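Local coordinates for protein putative sugar phosphate isomerase (Acidithiobacillus ferrooxidans, PDB 3L2H) that is a cupin-fold, probably metal-binding protein that may act as a sugar phosphate isomerase, its substrate and reaction remaining to be established, at residues 25-30 and 56-61; 48-53 and 116-121; 64-69 and 99-104; 124-129 and 140-145; 133-138 and 147-152. All blocks are in the same frame, centred on the assembly; numbering follows the deposited sequence. Where two conformers were deposited one is given.

Interaction 1: residues 25-30 and 56-61; sequences FLNPGA and GKESTE. With EDO (1,2-ethanediol), chain N.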
# COMPACT_ATOMS: atom_id res chain seq x y z
N PHE B 25 -20.45 -14.44 13.30
CA PHE B 25 -20.44 -15.93 13.16
C PHE B 25 -19.82 -16.68 14.36
O PHE B 25 -20.05 -17.89 14.52
CB PHE B 25 -19.77 -16.38 11.86
CG PHE B 25 -18.26 -16.44 11.92
CD1 PHE B 25 -17.51 -15.29 11.93
CD2 PHE B 25 -17.61 -17.65 11.94
CE1 PHE B 25 -16.10 -15.35 11.95
CE2 PHE B 25 -16.20 -17.69 12.00
CZ PHE B 25 -15.47 -16.53 11.95
N LEU B 26 -19.12 -15.94 15.23
CA LEU B 26 -18.53 -16.50 16.44
C LEU B 26 -19.27 -16.13 17.71
O LEU B 26 -18.87 -16.60 18.80
CB LEU B 26 -17.03 -16.12 16.53
CG LEU B 26 -16.09 -16.81 15.51
CD1 LEU B 26 -14.60 -16.28 15.56
CD2 LEU B 26 -16.12 -18.34 15.67
N ASN B 27 -20.36 -15.37 17.60
CA ASN B 27 -21.10 -14.94 18.81
C ASN B 27 -22.57 -14.74 18.50
O ASN B 27 -22.95 -13.73 17.86
CB ASN B 27 -20.50 -13.66 19.43
CG ASN B 27 -21.17 -13.28 20.73
OD1 ASN B 27 -22.14 -13.91 21.15
ND2 ASN B 27 -20.68 -12.20 21.34
N PRO B 28 -23.41 -15.68 18.92
CA PRO B 28 -24.82 -15.56 18.59
C PRO B 28 -25.52 -14.43 19.34
O PRO B 28 -26.61 -14.04 18.96
CB PRO B 28 -25.40 -16.95 18.98
CG PRO B 28 -24.50 -17.48 19.94
CD PRO B 28 -23.13 -16.96 19.60
N GLY B 29 -24.89 -13.91 20.40
CA GLY B 29 -25.42 -12.75 21.09
C GLY B 29 -25.06 -11.43 20.42
O GLY B 29 -25.63 -10.38 20.78
N ALA B 30 -24.15 -11.47 19.44
CA ALA B 30 -23.72 -10.22 18.77
C ALA B 30 -24.63 -9.97 17.56
O ALA B 30 -24.27 -10.23 16.41
CB ALA B 30 -22.26 -10.28 18.34
N GLY B 56 -29.40 -6.67 25.99
CA GLY B 56 -29.01 -8.05 26.04
C GLY B 56 -28.10 -8.51 24.91
O GLY B 56 -27.64 -9.64 24.94
N LYS B 57 -27.83 -7.68 23.91
CA LYS B 57 -27.01 -8.08 22.79
C LYS B 57 -25.66 -7.39 22.83
O LYS B 57 -25.41 -6.59 23.67
CB LYS B 57 -27.74 -7.82 21.48
CG LYS B 57 -29.14 -8.40 21.43
CD LYS B 57 -29.15 -9.91 21.53
CE LYS B 57 -30.55 -10.44 21.29
NZ LYS B 57 -30.67 -11.82 21.79
N GLU B 58 -24.78 -7.76 21.91
CA GLU B 58 -23.42 -7.28 21.90
C GLU B 58 -23.05 -6.81 20.51
O GLU B 58 -23.69 -7.17 19.53
CB GLU B 58 -22.44 -8.39 22.30
CG GLU B 58 -22.48 -8.90 23.72
CD GLU B 58 -21.39 -9.97 23.88
OE1 GLU B 58 -20.16 -9.66 23.86
OE2 GLU B 58 -21.77 -11.13 23.88
N SER B 59 -21.98 -6.05 20.44
CA SER B 59 -21.57 -5.42 19.20
C SER B 59 -20.80 -6.33 18.26
O SER B 59 -20.76 -6.08 17.05
CB SER B 59 -20.72 -4.16 19.52
OG SER B 59 -19.43 -4.47 20.06
N THR B 60 -20.19 -7.38 18.83
CA THR B 60 -19.20 -8.16 18.10
C THR B 60 -18.80 -9.39 18.91
O THR B 60 -19.32 -9.60 20.00
CB THR B 60 -17.91 -7.30 17.84
OG1 THR B 60 -17.07 -7.94 16.89
CG2 THR B 60 -17.16 -7.05 19.17
N GLU B 61 -17.93 -10.23 18.37
CA GLU B 61 -17.20 -11.18 19.21
C GLU B 61 -15.92 -10.50 19.62
O GLU B 61 -15.23 -9.90 18.77
CB GLU B 61 -16.87 -12.47 18.46
CG GLU B 61 -15.89 -13.39 19.19
CD GLU B 61 -16.43 -13.97 20.49
OE1 GLU B 61 -17.66 -13.85 20.74
OE2 GLU B 61 -15.66 -14.58 21.30
C1 EDO N . -17.60 -3.21 16.58
O1 EDO N . -16.34 -3.87 16.36
C2 EDO N . -17.54 -2.34 17.81
O2 EDO N . -17.64 -3.21 18.96
O HOH W 1 -29.01 -13.66 20.53
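Asn27 and Glu58 meet through a side-chain hydrogen bond, Asn27 ND2 to Glu58 OE2 at 3.0 Å. The bond is almost straight, 174° at the hydrogen. OE2 lies in the plane of the Asn27 amide, but ND2 approaches from above the carboxylate plane. A second, more bent hydrogen bond runs from Asn27 ND2 to the backbone atom Thr60 O at 3.2 Å. Asn27 CG stands anti to the backbone N (chi1 -175°), which carries the amide across to the 56-61 loop. The other end of the same amide is used locally: Gly29 N donates to Asn27 OD1 at 2.9 Å. This is an Asx turn, set inside the type I turn 27-30.

The backbones add one bond, Glu58 N to Gly29 O at 3.0 Å. Water 1 joins Pro28 O to Lys57 NZ.

Nonpolar atoms add little. Leu26 CB packs on Glu61 CG at 4.0 Å, and the methyl CB of Ala30 rests against the carbonyl oxygen Thr60 O at 3.4 Å. Glu61 OE2 turns to Gln134 instead. Ser59, whose side chain points away from the turn, has a doubtfully short contact with a bound 1,2-ethanediol.

With both ends of its amide engaged, Asn27 is fixed in rotation and ties the turn to the loop after strand 46-53.

Interaction 2: residues 48-53 and 116-121; sequences IHLIQI and VCLVIG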
# COMPACT_ATOMS: atom_id res chain seq x y z
N ILE B 48 -18.30 2.89 7.38
CA ILE B 48 -18.99 3.75 8.31
C ILE B 48 -20.40 3.17 8.46
O ILE B 48 -21.16 3.15 7.48
CB ILE B 48 -19.02 5.20 7.86
CG1 ILE B 48 -17.61 5.75 7.66
CG2 ILE B 48 -19.81 6.07 8.93
CD1 ILE B 48 -17.46 7.16 7.08
N HIS B 49 -20.73 2.75 9.68
CA HIS B 49 -21.92 1.99 9.99
C HIS B 49 -22.67 2.65 11.15
O HIS B 49 -22.08 2.96 12.19
CB HIS B 49 -21.54 0.56 10.38
CG HIS B 49 -20.79 -0.19 9.33
ND1 HIS B 49 -21.42 -0.87 8.30
CD2 HIS B 49 -19.45 -0.34 9.12
CE1 HIS B 49 -20.51 -1.45 7.54
NE2 HIS B 49 -19.31 -1.14 8.01
N LEU B 50 -23.96 2.82 10.98
CA LEU B 50 -24.83 3.20 12.09
C LEU B 50 -25.48 1.91 12.60
O LEU B 50 -26.17 1.20 11.86
CB LEU B 50 -25.83 4.24 11.65
CG LEU B 50 -26.56 4.73 12.92
CD1 LEU B 50 -26.61 6.23 12.93
CD2 LEU B 50 -27.94 4.08 13.07
N ILE B 51 -25.20 1.56 13.83
CA ILE B 51 -25.62 0.27 14.37
C ILE B 51 -26.58 0.47 15.53
O ILE B 51 -26.51 1.48 16.24
CB ILE B 51 -24.40 -0.65 14.78
CG1 ILE B 51 -23.72 -0.14 16.05
CG2 ILE B 51 -23.38 -0.72 13.65
CD1 ILE B 51 -22.75 -1.12 16.69
N GLN B 52 -27.48 -0.48 15.68
CA GLN B 52 -28.43 -0.52 16.79
C GLN B 52 -28.27 -1.89 17.46
O GLN B 52 -28.39 -2.91 16.77
CB GLN B 52 -29.87 -0.32 16.33
CG GLN B 52 -30.08 0.90 15.44
CD GLN B 52 -31.45 0.92 14.79
OE1 GLN B 52 -32.12 -0.11 14.72
NE2 GLN B 52 -31.88 2.09 14.31
N ILE B 53 -28.02 -1.88 18.77
CA ILE B 53 -27.83 -3.05 19.59
C ILE B 53 -28.90 -3.02 20.65
O ILE B 53 -28.94 -2.10 21.50
CB ILE B 53 -26.45 -3.02 20.27
CG1 ILE B 53 -25.35 -2.83 19.22
CG2 ILE B 53 -26.23 -4.28 21.12
CD1 ILE B 53 -23.96 -2.76 19.81
N VAL B 116 -27.20 2.94 20.27
CA VAL B 116 -27.02 3.36 18.89
C VAL B 116 -25.67 4.06 18.72
O VAL B 116 -25.35 5.01 19.41
CB VAL B 116 -28.20 4.25 18.41
CG1 VAL B 116 -28.05 4.65 16.93
CG2 VAL B 116 -29.54 3.53 18.67
N CYS B 117 -24.84 3.54 17.82
CA CYS B 117 -23.48 4.00 17.60
C CYS B 117 -23.13 4.11 16.15
O CYS B 117 -23.71 3.43 15.30
CB CYS B 117 -22.46 3.00 18.15
SG CYS B 117 -22.65 2.66 19.93
N LEU B 118 -22.14 4.95 15.90
CA LEU B 118 -21.44 4.96 14.65
C LEU B 118 -20.19 4.12 14.84
O LEU B 118 -19.46 4.29 15.82
CB LEU B 118 -20.99 6.37 14.26
CG LEU B 118 -21.94 7.29 13.57
CD1 LEU B 118 -21.17 8.59 13.32
CD2 LEU B 118 -22.48 6.61 12.27
N VAL B 119 -20.00 3.14 13.96
CA VAL B 119 -18.80 2.35 13.92
C VAL B 119 -18.02 2.72 12.64
O VAL B 119 -18.56 2.70 11.52
CB VAL B 119 -19.11 0.84 13.99
CG1 VAL B 119 -17.81 0.05 13.85
CG2 VAL B 119 -19.82 0.51 15.31
N ILE B 120 -16.74 3.07 12.83
CA ILE B 120 -15.86 3.58 11.80
C ILE B 120 -14.65 2.69 11.74
O ILE B 120 -13.99 2.46 12.78
CB ILE B 120 -15.40 5.00 12.10
CG1 ILE B 120 -16.60 5.96 12.19
CG2 ILE B 120 -14.41 5.50 11.01
CD1 ILE B 120 -16.39 7.15 13.11
N GLY B 121 -14.35 2.13 10.56
CA GLY B 121 -13.21 1.25 10.44
C GLY B 121 -12.54 1.28 9.08
O GLY B 121 -13.10 1.76 8.07
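Ile51 and Val119 lie diagonally across two antiparallel strands, and their branches cross obliquely. Ile51 CD1 meets Val119 CG2 at 3.6 Å. Ile51 CG1 occupies the position between the backbone N and the carbonyl carbon (chi1 73°), which directs the branch at the partner strand. CG1 also touches Cys117 CB at 4.0 Å. His49 shares this face. Its ring edge is turned near Val119 O, while its ND1 is engaged by Asn34.

Leu50, Leu118 and Val116 lie on the other face. Leu118 CD2 reaches back to Leu50 CB at 4.2 Å. Leu50 CD2 points the other way, to Val116 CG1 at 3.9 Å. At the end of this row, Ile48 CG2 meets Leu118 CD2 at 4.3 Å. Tyr73 of the third subunit packs on both Leu50 and Leu118.

The backbone pairing is regular. His49 with Val119 and Ile51 with Cys117 are hydrogen-bonded pairs. Val119 N donates to His49 O at 2.7 Å, and Ile51 N to Cys117 O at 2.8 Å.

These are neighbouring strands of the cupin beta-barrel. Backbone bonds set their register, and mostly apolar side chains meet on both faces. Outside its backbone ladder the contact is chiefly hydrophobic, and the face with Ile48, Leu50 and Leu118 also packs on the third subunit.

Interaction 3: residues 64-69 and 99-104; sequences LHHYEE and PCHAAA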
# COMPACT_ATOMS: atom_id res chain seq x y z
N LEU B 64 -9.39 -8.47 18.33
CA LEU B 64 -8.24 -7.60 18.19
C LEU B 64 -7.81 -7.61 16.74
O LEU B 64 -7.54 -8.68 16.18
CB LEU B 64 -7.08 -8.13 19.04
CG LEU B 64 -5.78 -7.33 18.97
CD1 LEU B 64 -5.91 -5.97 19.64
CD2 LEU B 64 -4.67 -8.13 19.64
N HIS B 65 -7.75 -6.44 16.13
CA HIS B 65 -7.21 -6.30 14.77
C HIS B 65 -5.70 -6.02 14.80
O HIS B 65 -5.21 -5.23 15.60
CB HIS B 65 -7.84 -5.11 14.04
CG HIS B 65 -9.26 -5.30 13.65
ND1 HIS B 65 -9.62 -5.83 12.44
CD2 HIS B 65 -10.42 -4.92 14.25
CE1 HIS B 65 -10.94 -5.86 12.35
NE2 HIS B 65 -11.45 -5.32 13.43
N HIS B 66 -4.98 -6.61 13.88
CA HIS B 66 -3.56 -6.37 13.76
C HIS B 66 -3.20 -5.25 12.77
O HIS B 66 -2.11 -4.70 12.88
CB HIS B 66 -2.85 -7.66 13.30
CG HIS B 66 -2.86 -8.75 14.32
ND1 HIS B 66 -1.77 -9.58 14.52
CD2 HIS B 66 -3.81 -9.16 15.19
CE1 HIS B 66 -2.06 -10.44 15.47
NE2 HIS B 66 -3.29 -10.21 15.90
N TYR B 67 -4.06 -4.98 11.79
CA TYR B 67 -3.78 -3.98 10.74
C TYR B 67 -4.87 -2.93 10.54
O TYR B 67 -4.57 -1.77 10.22
CB TYR B 67 -3.52 -4.68 9.38
CG TYR B 67 -2.19 -5.38 9.35
CD1 TYR B 67 -1.03 -4.68 9.02
CD2 TYR B 67 -2.07 -6.70 9.73
CE1 TYR B 67 0.21 -5.32 9.05
CE2 TYR B 67 -0.82 -7.36 9.77
CZ TYR B 67 0.29 -6.68 9.42
OH TYR B 67 1.53 -7.28 9.45
N GLU B 68 -6.13 -3.31 10.66
CA GLU B 68 -7.22 -2.33 10.52
C GLU B 68 -7.54 -1.59 11.83
O GLU B 68 -7.75 -2.22 12.87
CB GLU B 68 -8.51 -2.98 10.02
CG GLU B 68 -8.53 -3.45 8.56
CD GLU B 68 -9.86 -4.04 8.12
OE1 GLU B 68 -10.77 -4.18 8.97
OE2 GLU B 68 -10.04 -4.35 6.90
N GLU B 69 -7.54 -0.26 11.77
CA GLU B 69 -8.05 0.55 12.86
C GLU B 69 -9.58 0.51 12.91
O GLU B 69 -10.25 0.29 11.91
CB GLU B 69 -7.55 2.01 12.72
CG GLU B 69 -6.04 2.05 13.00
CD GLU B 69 -5.46 3.44 12.97
OE1 GLU B 69 -6.10 4.31 12.37
OE2 GLU B 69 -4.36 3.61 13.54
N PRO B 99 -6.24 1.67 17.93
CA PRO B 99 -5.05 1.51 17.12
C PRO B 99 -4.78 0.01 16.96
O PRO B 99 -5.22 -0.80 17.78
CB PRO B 99 -3.96 2.20 17.97
CG PRO B 99 -4.71 3.13 18.88
CD PRO B 99 -5.99 2.43 19.17
N CYS B 100 -4.11 -0.36 15.89
CA CYS B 100 -3.76 -1.77 15.68
C CYS B 100 -3.03 -2.37 16.86
O CYS B 100 -2.19 -1.75 17.45
CB CYS B 100 -2.89 -1.87 14.47
SG CYS B 100 -3.83 -1.49 13.08
N HIS B 101 -3.35 -3.62 17.17
CA HIS B 101 -2.76 -4.36 18.30
C HIS B 101 -2.89 -3.76 19.69
O HIS B 101 -2.19 -4.23 20.62
CB HIS B 101 -1.24 -4.50 18.15
CG HIS B 101 -0.82 -5.28 16.97
ND1 HIS B 101 -0.70 -6.65 17.01
CD2 HIS B 101 -0.44 -4.89 15.73
CE1 HIS B 101 -0.28 -7.08 15.84
NE2 HIS B 101 -0.12 -6.04 15.03
N ALA B 102 -3.74 -2.79 19.88
CA ALA B 102 -3.77 -2.06 21.12
C ALA B 102 -4.56 -2.77 22.20
O ALA B 102 -4.08 -2.89 23.31
CB ALA B 102 -4.34 -0.66 20.90
N ALA B 103 -5.77 -3.24 21.88
CA ALA B 103 -6.61 -3.85 22.90
C ALA B 103 -7.76 -4.65 22.26
O ALA B 103 -8.45 -4.13 21.39
CB ALA B 103 -7.17 -2.78 23.79
N ALA B 104 -7.95 -5.89 22.70
CA ALA B 104 -9.15 -6.65 22.32
C ALA B 104 -10.37 -6.00 22.99
O ALA B 104 -10.27 -5.53 24.11
CB ALA B 104 -9.00 -8.13 22.76
O HOH W 2 -2.73 1.71 14.42
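His66 overlaps His101, with the two rings set obliquely, planes at 53° and centroids 4.4 Å apart. His101 CE1 comes closest, 3.2 Å from His66 ND1. His66 CA lies over a face of the His101 ring, 3.9 Å from its centroid, as a CH-pi contact. The far nitrogen of His66, NE2, is held by Asp130.

The backbone anchor is His101 N to His65 O at 2.9 Å, nearly straight at 171°. It holds the type II turn 99-102 against the end of strand 64-65. Leu64 CG is anti to the backbone N (chi1 178°), and CD1 lies against the backbone of Ala103, 3.5 Å from Ala103 C. Leu64 CB touches Ala104 CB. Water 2 links Glu69 OE2 to Cys100 N.

Strand 64-65 is an edge of the four-stranded sheet and pairs with strand 126-131. The turn joins strands 95-98 and 105-108 of two other sheets. Glu69 also reaches the backbone of Arg44 and His45 in the third subunit.

Interaction 4: residues 124-129 and 140-145; sequences LDQDVV and RNNGEW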
# COMPACT_ATOMS: atom_id res chain seq x y z
N LEU B 124 -9.10 -2.88 4.65
CA LEU B 124 -7.83 -3.22 4.01
C LEU B 124 -7.93 -4.60 3.38
O LEU B 124 -8.69 -5.44 3.83
CB LEU B 124 -6.70 -3.26 5.02
CG LEU B 124 -6.42 -1.96 5.73
CD1 LEU B 124 -5.34 -2.18 6.85
CD2 LEU B 124 -6.02 -0.85 4.69
N ASP B 125 -7.17 -4.79 2.31
CA ASP B 125 -7.13 -6.06 1.63
C ASP B 125 -6.54 -7.20 2.49
O ASP B 125 -6.91 -8.35 2.26
CB ASP B 125 -6.29 -5.95 0.37
CG ASP B 125 -7.02 -5.25 -0.77
OD1 ASP B 125 -8.24 -5.08 -0.73
OD2 ASP B 125 -6.35 -4.93 -1.75
N GLN B 126 -5.65 -6.88 3.41
CA GLN B 126 -5.08 -7.84 4.34
C GLN B 126 -5.25 -7.41 5.81
O GLN B 126 -4.96 -6.27 6.19
CB GLN B 126 -3.59 -8.06 4.09
CG GLN B 126 -3.24 -8.69 2.71
CD GLN B 126 -1.71 -8.93 2.55
OE1 GLN B 126 -1.03 -8.06 2.04
NE2 GLN B 126 -1.16 -10.11 3.06
N ASP B 127 -5.61 -8.37 6.66
CA ASP B 127 -5.69 -8.12 8.10
C ASP B 127 -5.55 -9.46 8.80
O ASP B 127 -5.63 -10.54 8.18
CB ASP B 127 -7.03 -7.44 8.43
CG ASP B 127 -7.08 -6.80 9.82
OD1 ASP B 127 -6.04 -6.57 10.47
OD2 ASP B 127 -8.24 -6.51 10.24
N VAL B 128 -5.31 -9.38 10.09
CA VAL B 128 -5.25 -10.53 10.95
C VAL B 128 -6.11 -10.13 12.14
O VAL B 128 -5.98 -9.01 12.65
CB VAL B 128 -3.83 -10.87 11.39
CG1 VAL B 128 -3.86 -12.10 12.34
CG2 VAL B 128 -2.91 -11.11 10.17
N VAL B 129 -7.03 -10.99 12.53
CA VAL B 129 -7.91 -10.68 13.64
C VAL B 129 -7.89 -11.81 14.63
O VAL B 129 -8.09 -12.97 14.24
CB VAL B 129 -9.34 -10.43 13.19
CG1 VAL B 129 -10.22 -10.02 14.43
CG2 VAL B 129 -9.39 -9.40 12.05
N ARG B 140 -6.95 -12.78 6.96
CA ARG B 140 -7.75 -12.42 5.81
C ARG B 140 -6.84 -11.76 4.78
O ARG B 140 -6.21 -10.77 5.06
CB ARG B 140 -8.90 -11.50 6.19
CG ARG B 140 -9.83 -11.26 5.01
CD ARG B 140 -11.03 -10.34 5.37
NE ARG B 140 -10.67 -9.14 6.07
CZ ARG B 140 -10.11 -8.09 5.49
NH1 ARG B 140 -9.80 -8.12 4.21
NH2 ARG B 140 -9.78 -7.03 6.22
N ASN B 141 -6.82 -12.34 3.61
CA ASN B 141 -5.87 -12.00 2.54
C ASN B 141 -6.59 -11.92 1.22
O ASN B 141 -6.73 -12.91 0.52
CB ASN B 141 -4.72 -13.04 2.54
CG ASN B 141 -3.80 -12.86 3.76
OD1 ASN B 141 -3.26 -11.75 3.97
ND2 ASN B 141 -3.65 -13.89 4.57
N ASN B 142 -6.99 -10.70 0.87
CA ASN B 142 -7.77 -10.49 -0.36
C ASN B 142 -8.82 -11.56 -0.64
O ASN B 142 -8.76 -12.25 -1.67
CB ASN B 142 -6.84 -10.51 -1.56
CG ASN B 142 -6.07 -9.23 -1.70
OD1 ASN B 142 -6.48 -8.36 -2.48
ND2 ASN B 142 -5.02 -9.06 -0.93
N GLY B 143 -9.77 -11.82 0.21
CA GLY B 143 -10.70 -12.86 -0.33
C GLY B 143 -10.39 -14.31 0.05
O GLY B 143 -11.26 -15.16 -0.10
N GLU B 144 -9.16 -14.58 0.50
CA GLU B 144 -8.83 -15.84 1.12
C GLU B 144 -9.01 -15.62 2.63
O GLU B 144 -8.28 -14.83 3.22
CB GLU B 144 -7.40 -16.26 0.80
CG GLU B 144 -7.19 -16.63 -0.66
CD GLU B 144 -8.13 -17.74 -1.07
OE1 GLU B 144 -8.11 -18.81 -0.41
OE2 GLU B 144 -8.90 -17.53 -2.02
N TRP B 145 -10.00 -16.27 3.24
CA TRP B 145 -10.20 -16.16 4.69
C TRP B 145 -9.75 -17.48 5.30
O TRP B 145 -10.24 -18.55 4.89
CB TRP B 145 -11.65 -15.91 5.07
CG TRP B 145 -12.24 -14.62 4.60
CD1 TRP B 145 -12.24 -14.13 3.34
CD2 TRP B 145 -12.97 -13.70 5.39
NE1 TRP B 145 -12.94 -12.94 3.29
CE2 TRP B 145 -13.39 -12.65 4.54
CE3 TRP B 145 -13.33 -13.68 6.72
CZ2 TRP B 145 -14.14 -11.58 4.98
CZ3 TRP B 145 -14.09 -12.57 7.19
CH2 TRP B 145 -14.48 -11.55 6.31
O HOH W 3 -3.59 -6.62 -1.50
O HOH W 4 -3.31 -10.87 6.54
O HOH W 5 -10.53 -7.04 9.05
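The Arg140 guanidinium carries Leu124 O at its edge, in its plane. Two nitrogens grip this one oxygen end-on: NH1 at 2.9 Å and NH2 at 3.1 Å from Leu124 O. Water 5 also lies in the plane at the edge and bridges Arg140 NH2 to Asp127 OD2. The Arg140 chain is extended as far as CD and then bends (chi3 48°), which brings the group to Leu124, just before strand 126-131. Nearer the backbone, Arg140 CD lies over one face of the Trp145 ring.

The amides of Gln126 and Asn141 are turned 61° apart. Gln126 NE2 donates to Asn141 OD1 at 2.8 Å. OD1 lies in the plane of the Gln126 amide, whereas NE2 approaches from above the Asn141 carbonyl plane. Asp125 and Asn142 are joined through water 3, which links Asp125 OD2 to Asn142 ND2. Asn142 ND2 also bonds to Tyr67 OH of the second subunit.

The backbones pair as well. Asp127 N to Arg140 O and Arg140 N to Asp127 O are both 2.9 Å. Asn142 N, within the type I' turn 141-144, donates to Asp125 O at 2.7 Å.

Glu68 forms a salt bridge with Arg140 NH2, and His65 bonds to Asp127, so strand 64-65 and the loop after it are tied in. Strand 136-141 lies between 126-131 and 144-149. At Trp145 the sheet continues into a strand of the second subunit.

Interaction 5: residues 133-138 and 147-152; sequences NQHKRL and LVDMAD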
# COMPACT_ATOMS: atom_id res chain seq x y z
N ASN B 133 -11.36 -15.32 22.95
CA ASN B 133 -12.30 -16.15 23.72
C ASN B 133 -12.69 -17.41 22.98
O ASN B 133 -13.15 -18.38 23.62
CB ASN B 133 -13.56 -15.38 24.16
CG ASN B 133 -13.24 -14.30 25.20
OD1 ASN B 133 -12.17 -14.33 25.85
ND2 ASN B 133 -14.13 -13.35 25.35
N GLN B 134 -12.46 -17.43 21.67
CA GLN B 134 -12.67 -18.61 20.89
C GLN B 134 -11.34 -19.35 20.58
O GLN B 134 -11.39 -20.36 19.94
CB GLN B 134 -13.38 -18.27 19.56
CG GLN B 134 -14.70 -17.46 19.76
CD GLN B 134 -15.64 -18.10 20.73
OE1 GLN B 134 -15.76 -19.33 20.75
NE2 GLN B 134 -16.30 -17.31 21.55
N HIS B 135 -10.19 -18.82 21.01
CA HIS B 135 -8.89 -19.45 20.74
C HIS B 135 -8.64 -19.56 19.23
O HIS B 135 -8.12 -20.57 18.75
CB HIS B 135 -8.83 -20.82 21.44
CG HIS B 135 -7.46 -21.30 21.74
ND1 HIS B 135 -6.96 -22.49 21.23
CD2 HIS B 135 -6.47 -20.77 22.49
CE1 HIS B 135 -5.74 -22.68 21.70
NE2 HIS B 135 -5.40 -21.64 22.44
N LYS B 136 -9.02 -18.52 18.49
CA LYS B 136 -8.87 -18.51 17.03
C LYS B 136 -8.21 -17.23 16.50
O LYS B 136 -8.43 -16.16 17.02
CB LYS B 136 -10.24 -18.67 16.35
CG LYS B 136 -10.87 -20.07 16.55
CD LYS B 136 -12.23 -20.09 16.05
CE LYS B 136 -13.04 -21.33 16.56
NZ LYS B 136 -12.24 -22.57 16.54
N ARG B 137 -7.46 -17.40 15.42
CA ARG B 137 -6.86 -16.31 14.69
C ARG B 137 -7.38 -16.41 13.27
O ARG B 137 -7.36 -17.49 12.67
CB ARG B 137 -5.34 -16.41 14.69
CG ARG B 137 -4.66 -15.33 13.82
CD ARG B 137 -3.18 -15.18 14.16
NE ARG B 137 -3.01 -14.45 15.40
CZ ARG B 137 -1.84 -14.15 15.93
NH1 ARG B 137 -0.71 -14.50 15.31
NH2 ARG B 137 -1.77 -13.48 17.06
N LEU B 138 -7.85 -15.28 12.76
CA LEU B 138 -8.28 -15.18 11.36
C LEU B 138 -7.24 -14.41 10.53
O LEU B 138 -6.90 -13.31 10.88
CB LEU B 138 -9.59 -14.44 11.28
CG LEU B 138 -10.09 -14.08 9.87
CD1 LEU B 138 -10.49 -15.31 9.11
CD2 LEU B 138 -11.26 -13.08 9.99
N LEU B 147 -9.10 -19.42 8.98
CA LEU B 147 -9.33 -19.42 10.42
C LEU B 147 -8.55 -20.60 11.02
O LEU B 147 -8.71 -21.74 10.58
CB LEU B 147 -10.81 -19.53 10.73
CG LEU B 147 -11.31 -19.25 12.16
CD1 LEU B 147 -11.10 -17.78 12.57
CD2 LEU B 147 -12.77 -19.69 12.24
N VAL B 148 -7.75 -20.31 12.04
CA VAL B 148 -6.82 -21.26 12.61
C VAL B 148 -6.90 -21.27 14.12
O VAL B 148 -6.98 -20.22 14.74
CB VAL B 148 -5.37 -20.94 12.19
CG1 VAL B 148 -4.41 -22.00 12.72
CG2 VAL B 148 -5.26 -20.84 10.65
N ASP B 149 -6.99 -22.45 14.70
CA ASP B 149 -6.96 -22.55 16.16
C ASP B 149 -5.61 -22.06 16.65
O ASP B 149 -4.59 -22.34 16.06
CB ASP B 149 -7.16 -23.98 16.63
CG ASP B 149 -7.16 -24.09 18.18
OD1 ASP B 149 -8.23 -23.86 18.77
OD2 ASP B 149 -6.10 -24.46 18.77
N MSE B 150 -5.59 -21.34 17.76
CA MSE B 150 -4.34 -20.71 18.15
C MSE B 150 -3.24 -21.72 18.52
O MSE B 150 -2.05 -21.43 18.32
CB MSE B 150 -4.61 -19.71 19.29
CG MSE B 150 -5.19 -18.35 18.80
SE MSE B 150 -5.62 -17.32 20.41
CE MSE B 150 -6.16 -15.68 19.50
N ALA B 151 -3.60 -22.90 18.99
CA ALA B 151 -2.63 -23.92 19.30
C ALA B 151 -1.96 -24.53 18.07
O ALA B 151 -0.92 -25.18 18.20
CB ALA B 151 -3.29 -25.05 20.17
N ASP B 152 -2.54 -24.31 16.89
CA ASP B 152 -2.04 -24.85 15.63
C ASP B 152 -1.12 -23.88 14.89
O ASP B 152 -0.76 -24.10 13.72
CB ASP B 152 -3.20 -25.24 14.73
CG ASP B 152 -4.00 -26.39 15.29
OD1 ASP B 152 -3.39 -27.21 16.03
OD2 ASP B 152 -5.21 -26.50 14.96
O HOH W 6 -10.66 -22.89 18.68
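His135 and Asp149 meet at the open end of the beta hairpin of strands 136-141 and 144-149. His135 ND1 donates to Asp149 OD1 at 3.1 Å, from above the carboxylate plane, and the ring and carboxylate planes are 61° apart. His135 CG lies anti to the backbone N (chi1 -156°), which swings the ring over the start of the 3-10 segment 150-151. There Met150, a selenomethionine, places its CB over the ring centre as a CH-pi contact, 3.8 Å from the centroid. Ala151 CB touches His135 CE1 at 3.7 Å.

The backbone fixes this group. Met150 N donates to His135 O at 2.8 Å. Ala151 N binds Asp149 OD2, an Asx turn that holds the carboxylate from its other oxygen. His135 and Lys136 form a G1 beta bulge opposite Tyr131.

Further along, Arg137 and Val148 make a hydrogen-bonded pair. Leu138 CB packs on Leu147 CD1, and Lys136 CD meets Leu147 CD2. The Arg137 guanidinium leaves the hairpin for Asp130 and for Glu144 of the second subunit. In that subunit a strand pairs with Leu147 and Val148, extending the sheet. Water 6 accepts from Lys136 NZ at 2.7 Å.

In the fold
Interaction 2 is the buried one, between barrel strands and largely apolar. Interactions 1, 3, 4 and 5 are only partly buried and rely more on polar side chains, turns and waters. Interaction 1 touches interaction 2 where Ser59 packs on Ile53, and interaction 5 through Glu61 and Gln134. Interactions 3, 4 and 5 reach the same four-stranded sheet. Interactions 4 and 5 share strands 136-141 and 144-149, one near each end of the hairpin. Interaction 3 is fastened to interaction 4 by a salt bridge and a histidine-aspartate bond. Interactions 2 and 3 touch the third subunit; 4 and 5 touch the second, as does interaction 3 through Tyr67.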